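Local structure of phosphonomutase (4MG4) at residues V89-E94 and A114-C119; G118-D123 and F156-T161. The protein is a phosphonomutase, a member of a family of enzymes built on a closed, eight-stranded TIM barrel. All blocks are in the same frame, centred on the assembly; numbering follows the deposited sequence.

Interaction 1. Residues V89-E94 and A114-C119; sequences VTVDLE and AGAIGC
Thr-90 OG1 lies over one face of the peptide joining Gly-118 to Cys-119. It stands 3.1 Å from Gly-118 C, almost equally near the carbonyl oxygen and the Cys-119 nitrogen, but the angles fit no direct bond. The hydroxyl instead meets water 2, whose oxygen lies 3.0 Å from Cys-119 O and donates to it. Thr-90 OG1 reaches the peptide because it is anti to its own nitrogen (chi1 -173°). Gly-118 O accepts from Val-91 N at 3.0 Å. Ile-117 N donates to Val-89 O at 2.9 Å. Ile-117 CD1 packs beside the same oxygen.

Val-91 and Cys-119 point to the opposite face of the sheet from Thr-90. Val-91 CG1 touches Ala-116 CB (3.8 Å). Leu-93 CD1 reaches Cys-119 CB at 3.6 Å. Val-91, Leu-93 and Cys-119 touch helix 101-113, where Ile-108 meets both Leu-93 and Cys-119. Gly-115 ends that helix in a Schellman motif, and water 1 ties its carbonyl to Val-89 N. Strand 89-92, helix 101-113 and strand 118-122 thus form one beta-alpha-beta crossover unit of a TIM barrel.

Interaction 2. Residues G118-D123 and F156-T161; sequences GCNLED and FINART
Two neighbouring parallel strands of the barrel, 118-122 and 156-160, meet here in a beta-alpha-beta unit whose strands are connected through helix 134-150. Their ladder runs from Gly-118 beside Phe-156 to Glu-122 beside Arg-160. Asn-158 is bonded through both backbone groups: its N gives to Cys-119 O at 2.8 Å, and its O accepts from Leu-121 N at 3.1 Å. Leu-121 O then accepts from Arg-160 N. Water 4 donates to both Leu-121 O and Arg-160 O.

Asn-120, Asn-158, Glu-122 and Arg-160 all point to one face of the sheet. Asn-158 ND2 donates to Asn-120 OD1 at 3.1 Å. The acceptor lies in the Asn-158 amide plane, but the donor stands above the Asn-120 amide plane, and the two planes are 63° apart. Asn-158 ND2 also binds Asn-218 OD1. Glu-122 and Arg-160 run side by side as extended chains. The carboxylate stacks over one guanidinium face, the planes 17° apart, with Glu-122 OE2 3.4 Å from Arg-160 NE. Water 3, at the guanidinium edge, joins Arg-160 NH1 to Asn-120 ND2. Past the strand ends, Thr-161 OG1 donates to the syn side of Asp-123 OD2 at 2.8 Å. Tyr-187 OH also binds that oxygen.

The Glu-122 to Arg-160 salt bridge probably rests on charge and stacking, since OE2 lies well out of the guanidinium plane and no N-H points at it. Arg-160 NE turns to Asp-162 OD1 instead. The two partners of Asn-158 ND2 probably fix the rotation of its amide.

Interactions 1 and 2 have centres about 9 Å apart and share strand 118-122, with Gly-118 and Cys-119 common to both. Along the chain, segment 89-94 comes first, then helix 101-113, the residues 114-123, helix 134-150 and segment 156-161. Strands 89-92, 118-122 and 156-160 are the third, fourth and fifth of the barrel, with 118-122 between the other two. The contacts also touch directly: Glu-94 O is 2.8 Å from Glu-122 N, and Ile-117 O is 3.0 Å from Phe-156 N, both probable hydrogen bonds. They join the strands of two successive beta-alpha-beta units, which share strand 118-122 and form a continuous part of the barrel wall. One face, with Thr-90 and Asn-158, looks inward; the other, with Val-91 and Ile-157, meets the surrounding helices.

Interaction 1. Residues V89-E94 and A114-C119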
loop_
_atom_site.group_PDB
_atom_site.type_symbol
_atom_site.label_atom_id
_atom_site.label_comp_id
_atom_site.label_asym_id
_atom_site.label_seq_id
_atom_site.Cartn_x
_atom_site.Cartn_y
_atom_site.Cartn_z
ATOM N N VAL A 89 -2.013 -8.092 16.427
ATOM C CA VAL A 89 -2.359 -8.180 15.005
ATOM C C VAL A 89 -2.995 -9.532 14.752
ATOM O O VAL A 89 -2.372 -10.577 15.081
ATOM C CB VAL A 89 -1.121 -8.031 14.075
ATOM C CG1 VAL A 89 -1.504 -8.242 12.615
ATOM C CG2 VAL A 89 -0.496 -6.664 14.298
ATOM N N THR A 90 -4.159 -9.529 14.101
ATOM C CA THR A 90 -4.806 -10.753 13.623
ATOM C C THR A 90 -4.731 -10.795 12.118
ATOM O O THR A 90 -4.799 -9.713 11.456
ATOM C CB THR A 90 -6.248 -10.849 14.141
ATOM O OG1 THR A 90 -6.804 -12.133 13.798
ATOM C CG2 THR A 90 -7.105 -9.690 13.701
ATOM N N VAL A 91 -4.618 -12.008 11.564
ATOM C CA VAL A 91 -4.403 -12.160 10.131
ATOM C C VAL A 91 -5.524 -12.935 9.465
ATOM O O VAL A 91 -5.900 -14.021 9.903
ATOM C CB VAL A 91 -3.021 -12.790 9.840
ATOM C CG1 VAL A 91 -2.877 -14.180 10.429
ATOM C CG2 VAL A 91 -2.807 -12.924 8.343
ATOM N N ASP A 92 -5.987 -12.427 8.328
ATOM C CA ASP A 92 -6.936 -13.142 7.493
ATOM C C ASP A 92 -6.213 -14.204 6.701
ATOM O O ASP A 92 -5.423 -13.891 5.795
ATOM C CB ASP A 92 -7.668 -12.167 6.579
ATOM C CG ASP A 92 -8.720 -12.818 5.693
ATOM O OD1 ASP A 92 -8.974 -14.026 5.769
ATOM O OD2 ASP A 92 -9.336 -12.003 4.917
ATOM N N LEU A 93 -6.434 -15.454 7.050
ATOM C CA LEU A 93 -5.818 -16.595 6.313
ATOM C C LEU A 93 -6.739 -17.246 5.287
ATOM O O LEU A 93 -6.446 -18.349 4.801
ATOM C CB LEU A 93 -5.340 -17.633 7.300
ATOM C CG LEU A 93 -4.272 -17.082 8.251
ATOM C CD1 LEU A 93 -3.910 -18.123 9.271
ATOM C CD2 LEU A 93 -3.016 -16.597 7.523
ATOM N N GLU A 94 -7.864 -16.604 4.991
ATOM C CA GLU A 94 -8.826 -17.115 4.019
ATOM C C GLU A 94 -9.208 -18.542 4.414
ATOM O O GLU A 94 -9.542 -18.743 5.577
ATOM C CB GLU A 94 -8.278 -16.982 2.594
ATOM C CG GLU A 94 -8.140 -15.502 2.242
ATOM C CD GLU A 94 -7.735 -15.299 0.791
ATOM O OE1 GLU A 94 -8.639 -15.473 -0.047
ATOM O OE2 GLU A 94 -6.536 -15.016 0.515
ATOM N N ALA A 114 5.305 -15.567 12.294
ATOM C CA ALA A 114 5.264 -14.209 11.733
ATOM C C ALA A 114 4.805 -13.131 12.740
ATOM O O ALA A 114 5.000 -11.956 12.498
ATOM C CB ALA A 114 4.377 -14.204 10.486
ATOM N N GLY A 115 4.260 -13.548 13.878
ATOM C CA GLY A 115 3.930 -12.708 15.004
ATOM C C GLY A 115 2.466 -12.341 15.141
ATOM O O GLY A 115 2.125 -11.467 15.980
ATOM N N ALA A 116 1.620 -12.962 14.318
ATOM C CA ALA A 116 0.158 -12.810 14.521
ATOM C C ALA A 116 -0.286 -13.480 15.804
ATOM O O ALA A 116 0.268 -14.524 16.183
ATOM C CB ALA A 116 -0.646 -13.371 13.373
ATOM N N ILE A 117 -1.356 -12.946 16.435
ATOM C CA ILE A 117 -1.937 -13.550 17.645
ATOM C C ILE A 117 -3.372 -14.050 17.441
ATOM O O ILE A 117 -4.058 -14.420 18.382
ATOM C CB ILE A 117 -1.802 -12.591 18.858
ATOM C CG1 ILE A 117 -2.334 -11.192 18.578
ATOM C CG2 ILE A 117 -0.323 -12.494 19.194
ATOM C CD1 ILE A 117 -3.785 -11.113 18.167
ATOM N N GLY A 118 -3.799 -14.067 16.189
ATOM C CA GLY A 118 -5.043 -14.714 15.828
ATOM C C GLY A 118 -5.232 -14.712 14.339
ATOM O O GLY A 118 -4.360 -14.186 13.585
ATOM N N CYS A 119 -6.331 -15.312 13.885
ATOM C CA CYS A 119 -6.627 -15.398 12.480
ATOM C C CYS A 119 -8.111 -15.408 12.201
ATOM O O CYS A 119 -8.944 -15.631 13.101
ATOM C CB CYS A 119 -5.989 -16.623 11.808
ATOM S SG CYS A 119 -6.711 -18.181 12.354
HETATM O O HOH W 1 0.708 -9.203 16.892
HETATM O O HOH W 2 -8.995 -13.266 14.941
#

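Interaction 2. Residues G118-D123 and F156-T161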
loop_
_atom_site.group_PDB
_atom_site.type_symbol
_atom_site.label_atom_id
_atom_site.label_comp_id
_atom_site.label_asym_id
_atom_site.label_seq_id
_atom_site.Cartn_x
_atom_site.Cartn_y
_atom_site.Cartn_z
ATOM N N GLY A 118 -3.799 -14.067 16.189
ATOM C CA GLY A 118 -5.043 -14.714 15.828
ATOM C C GLY A 118 -5.232 -14.712 14.339
ATOM O O GLY A 118 -4.360 -14.186 13.585
ATOM N N CYS A 119 -6.331 -15.312 13.885
ATOM C CA CYS A 119 -6.627 -15.398 12.480
ATOM C C CYS A 119 -8.111 -15.408 12.201
ATOM O O CYS A 119 -8.944 -15.631 13.101
ATOM C CB CYS A 119 -5.989 -16.623 11.808
ATOM S SG CYS A 119 -6.711 -18.181 12.354
ATOM N N ASN A 120 -8.448 -15.134 10.943
ATOM C CA ASN A 120 -9.738 -15.564 10.399
ATOM C C ASN A 120 -9.491 -16.781 9.518
ATOM O O ASN A 120 -8.541 -16.778 8.682
ATOM C CB ASN A 120 -10.399 -14.541 9.514
ATOM C CG ASN A 120 -11.121 -13.453 10.301
ATOM O OD1 ASN A 120 -10.837 -13.215 11.476
ATOM N ND2 ASN A 120 -12.065 -12.790 9.636
ATOM N N LEU A 121 -10.320 -17.807 9.719
ATOM C CA LEU A 121 -10.215 -19.059 8.933
ATOM C C LEU A 121 -11.611 -19.371 8.437
ATOM O O LEU A 121 -12.532 -19.507 9.241
ATOM C CB LEU A 121 -9.684 -20.211 9.810
ATOM C CG LEU A 121 -9.473 -21.584 9.185
ATOM C CD1 LEU A 121 -8.458 -21.489 8.066
ATOM C CD2 LEU A 121 -8.998 -22.523 10.274
ATOM N N GLU A 122 -11.763 -19.461 7.125
ATOM C CA GLU A 122 -13.030 -19.504 6.442
ATOM C C GLU A 122 -13.366 -20.915 5.939
ATOM O O GLU A 122 -12.470 -21.677 5.507
ATOM C CB GLU A 122 -12.891 -18.540 5.250
ATOM C CG GLU A 122 -14.116 -18.219 4.469
ATOM C CD GLU A 122 -13.812 -17.141 3.404
ATOM O OE1 GLU A 122 -12.713 -16.516 3.520
ATOM O OE2 GLU A 122 -14.693 -16.864 2.549
ATOM N N ASP A 123 -14.666 -21.217 5.883
ATOM C CA ASP A 123 -15.164 -22.561 5.628
ATOM C C ASP A 123 -15.604 -22.822 4.178
ATOM O O ASP A 123 -16.389 -23.710 3.936
ATOM C CB ASP A 123 -16.265 -22.906 6.639
ATOM C CG ASP A 123 -17.530 -22.101 6.487
ATOM O OD1 ASP A 123 -17.599 -21.168 5.652
ATOM O OD2 ASP A 123 -18.458 -22.392 7.272
ATOM N N PHE A 156 -6.147 -16.465 18.879
ATOM C CA PHE A 156 -7.600 -16.378 18.681
ATOM C C PHE A 156 -7.962 -16.829 17.253
ATOM O O PHE A 156 -7.679 -16.133 16.238
ATOM C CB PHE A 156 -8.050 -14.962 18.979
ATOM C CG PHE A 156 -9.535 -14.793 19.136
ATOM C CD1 PHE A 156 -10.379 -14.785 18.014
ATOM C CD2 PHE A 156 -10.083 -14.607 20.376
ATOM C CE1 PHE A 156 -11.760 -14.637 18.153
ATOM C CE2 PHE A 156 -11.478 -14.469 20.507
ATOM C CZ PHE A 156 -12.297 -14.498 19.410
ATOM N N ILE A 157 -8.656 -17.961 17.166
ATOM C CA ILE A 157 -9.166 -18.481 15.885
ATOM C C ILE A 157 -10.583 -17.999 15.697
ATOM O O ILE A 157 -11.491 -18.434 16.389
ATOM C CB ILE A 157 -9.085 -20.040 15.801
ATOM C CG1 ILE A 157 -7.608 -20.479 15.924
ATOM C CG2 ILE A 157 -9.664 -20.533 14.492
ATOM C CD1 ILE A 157 -7.452 -21.989 16.070
ATOM N N ASN A 158 -10.742 -17.060 14.780
ATOM C CA ASN A 158 -12.057 -16.497 14.449
ATOM C C ASN A 158 -12.539 -17.298 13.233
ATOM O O ASN A 158 -12.038 -17.133 12.149
ATOM C CB ASN A 158 -11.920 -15.014 14.128
ATOM C CG ASN A 158 -13.240 -14.265 14.121
ATOM O OD1 ASN A 158 -14.145 -14.549 14.903
ATOM N ND2 ASN A 158 -13.304 -13.217 13.301
ATOM N N ALA A 159 -13.508 -18.205 13.427
ATOM C CA ALA A 159 -13.996 -19.092 12.378
ATOM C C ALA A 159 -15.056 -18.373 11.587
ATOM O O ALA A 159 -16.106 -18.009 12.131
ATOM C CB ALA A 159 -14.590 -20.404 12.960
ATOM N N ARG A 160 -14.748 -18.099 10.321
ATOM C CA ARG A 160 -15.652 -17.449 9.411
ATOM C C ARG A 160 -16.508 -18.491 8.721
ATOM O O ARG A 160 -16.003 -19.494 8.217
ATOM C CB ARG A 160 -14.833 -16.732 8.349
ATOM C CG ARG A 160 -15.710 -16.135 7.281
ATOM C CD ARG A 160 -14.935 -15.233 6.338
ATOM N NE ARG A 160 -15.717 -14.961 5.154
ATOM C CZ ARG A 160 -15.542 -13.900 4.341
ATOM N NH1 ARG A 160 -14.624 -12.979 4.618
ATOM N NH2 ARG A 160 -16.331 -13.752 3.270
ATOM N N THR A 161 -17.803 -18.281 8.754
ATOM C CA THR A 161 -18.725 -19.132 8.000
ATOM C C THR A 161 -19.375 -18.317 6.906
ATOM O O THR A 161 -19.772 -17.166 7.140
ATOM C CB THR A 161 -19.793 -19.854 8.855
ATOM O OG1 THR A 161 -20.535 -20.717 8.000
ATOM C CG2 THR A 161 -20.733 -18.932 9.584
HETATM O O HOH W 3 -12.444 -13.034 6.702
HETATM O O HOH W 4 -14.151 -21.693 9.376
#